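Local atomic coordinates of chromosomal replication initiator protein DnaA (Helicobacter pylori, PDB entry 2WP0), a protein that probably plays an essential part in starting and regulating chromosome replication, its ATP-bound form binding the origin oriC to begin assembly of the initiation complex once per cell cycle. Residues N51-L54 against C55-T59. Residues are numbered along the deposited sequence; the frame is centred on the assembly and turned at random.
Sequences NQVL and CTTIT
Q52 extends its side-chain amide to the hydroxyl of T56, one turn further along, at the capped N-terminal end of helix 52-71, the helix that links strands 44-49 and 84-89 in the beta-alpha-beta unit of domain I. Q52 NE2 donates to T56 OG1 at 2.9 Å. The acceptor lies 4° out of the amide plane, as expected for a donor N-H in that plane. The torsions explain the reach: CG stands anti to the backbone N, and a bend at chi2 of 57° carries the amide forward along the helix, towards T56.

N51 is the N-cap: N51 OD1 accepts from L54 N at 3.0 Å, nearly along the C=O axis, while the backbone O of N51 accepts from C55 N. The V53 and T57 side chains run alongside each other, V53 CG1 coming to 3.6 Å from T57 OG1. L54 CD2 lies 4.3 Å from I58 CD1, and Y29 of helix 23-30 touches L54, T57 and I58; C55 packs on I87 and V89 of strand 84-89. Another protein chain packs against N51 to L54.

T57 OG1 sits beside its own backbone N, which directs it back at V53 O. That carbonyl oxygen is gripped twice from opposite faces of its plane: by T57 N at 2.7 Å, and by T57 OG1 at 2.9 Å, 37° above the plane.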
loop_
_atom_site.group_PDB
_atom_site.type_symbol
_atom_site.label_atom_id
_atom_site.label_comp_id
_atom_site.label_asym_id
_atom_site.label_seq_id
_atom_site.Cartn_x
_atom_site.Cartn_y
_atom_site.Cartn_z
ATOM N N ASN D 51 2.859 -32.068 15.117
ATOM C CA ASN D 51 3.249 -30.709 15.431
ATOM C C ASN D 51 2.071 -29.745 15.590
ATOM O O ASN D 51 0.901 -30.111 15.406
ATOM C CB ASN D 51 4.200 -30.201 14.365
ATOM C CG ASN D 51 3.604 -30.282 12.991
ATOM O OD1 ASN D 51 2.623 -29.604 12.690
ATOM N ND2 ASN D 51 4.170 -31.131 12.148
ATOM N N GLN D 52 2.400 -28.502 15.920
ATOM C CA GLN D 52 1.405 -27.487 16.239
ATOM C C GLN D 52 0.533 -27.022 15.067
ATOM O O GLN D 52 -0.691 -26.921 15.213
ATOM C CB GLN D 52 2.078 -26.279 16.880
ATOM C CG GLN D 52 1.107 -25.255 17.431
ATOM C CD GLN D 52 0.147 -25.845 18.446
ATOM O OE1 GLN D 52 0.558 -26.398 19.465
ATOM N NE2 GLN D 52 -1.143 -25.724 18.170
ATOM N N VAL D 53 1.147 -26.710 13.928
ATOM C CA VAL D 53 0.378 -26.293 12.762
ATOM C C VAL D 53 -0.629 -27.370 12.364
ATOM O O VAL D 53 -1.772 -27.057 12.020
ATOM C CB VAL D 53 1.267 -25.988 11.555
ATOM C CG1 VAL D 53 0.429 -25.890 10.282
ATOM C CG2 VAL D 53 2.025 -24.724 11.780
ATOM N N LEU D 54 -0.216 -28.638 12.412
ATOM C CA LEU D 54 -1.151 -29.731 12.115
ATOM C C LEU D 54 -2.266 -29.790 13.146
ATOM O O LEU D 54 -3.450 -29.865 12.786
ATOM C CB LEU D 54 -0.442 -31.086 12.000
ATOM C CG LEU D 54 0.003 -31.214 10.546
ATOM C CD1 LEU D 54 1.376 -31.822 10.318
ATOM C CD2 LEU D 54 -1.064 -31.683 9.566
ATOM N N CYS D 55 -1.885 -29.743 14.423
ATOM C CA CYS D 55 -2.876 -29.741 15.484
ATOM C C CYS D 55 -3.882 -28.607 15.276
ATOM O O CYS D 55 -5.082 -28.772 15.509
ATOM C CB CYS D 55 -2.220 -29.645 16.863
ATOM S SG CYS D 55 -3.391 -29.507 18.268
ATOM N N THR D 56 -3.396 -27.463 14.808
ATOM C CA THR D 56 -4.248 -26.289 14.648
ATOM C C THR D 56 -5.078 -26.316 13.371
ATOM O O THR D 56 -6.273 -26.010 13.401
ATOM C CB THR D 56 -3.421 -24.992 14.706
ATOM O OG1 THR D 56 -2.935 -24.815 16.035
ATOM C CG2 THR D 56 -4.266 -23.781 14.326
ATOM N N THR D 57 -4.451 -26.674 12.250
ATOM C CA THR D 57 -5.150 -26.670 10.958
ATOM C C THR D 57 -6.218 -27.738 10.911
ATOM O O THR D 57 -7.366 -27.488 10.537
ATOM C CB THR D 57 -4.188 -26.874 9.791
ATOM O OG1 THR D 57 -3.182 -25.849 9.839
ATOM C CG2 THR D 57 -4.950 -26.814 8.455
ATOM N N ILE D 58 -5.822 -28.936 11.306
ATOM C CA ILE D 58 -6.774 -30.004 11.400
ATOM C C ILE D 58 -7.938 -29.505 12.261
ATOM O O ILE D 58 -9.078 -29.463 11.785
ATOM C CB ILE D 58 -6.138 -31.279 11.980
ATOM C CG1 ILE D 58 -5.124 -31.860 11.011
ATOM C CG2 ILE D 58 -7.180 -32.333 12.234
ATOM C CD1 ILE D 58 -4.604 -33.177 11.481
ATOM N N THR D 59 -7.652 -29.107 13.505
ATOM C CA THR D 59 -8.712 -28.685 14.432
ATOM C C THR D 59 -9.636 -27.627 13.799
ATOM O O THR D 59 -10.859 -27.713 13.891
ATOM C CB THR D 59 -8.167 -28.141 15.768
ATOM O OG1 THR D 59 -7.836 -29.211 16.655
ATOM C CG2 THR D 59 -9.217 -27.298 16.434
#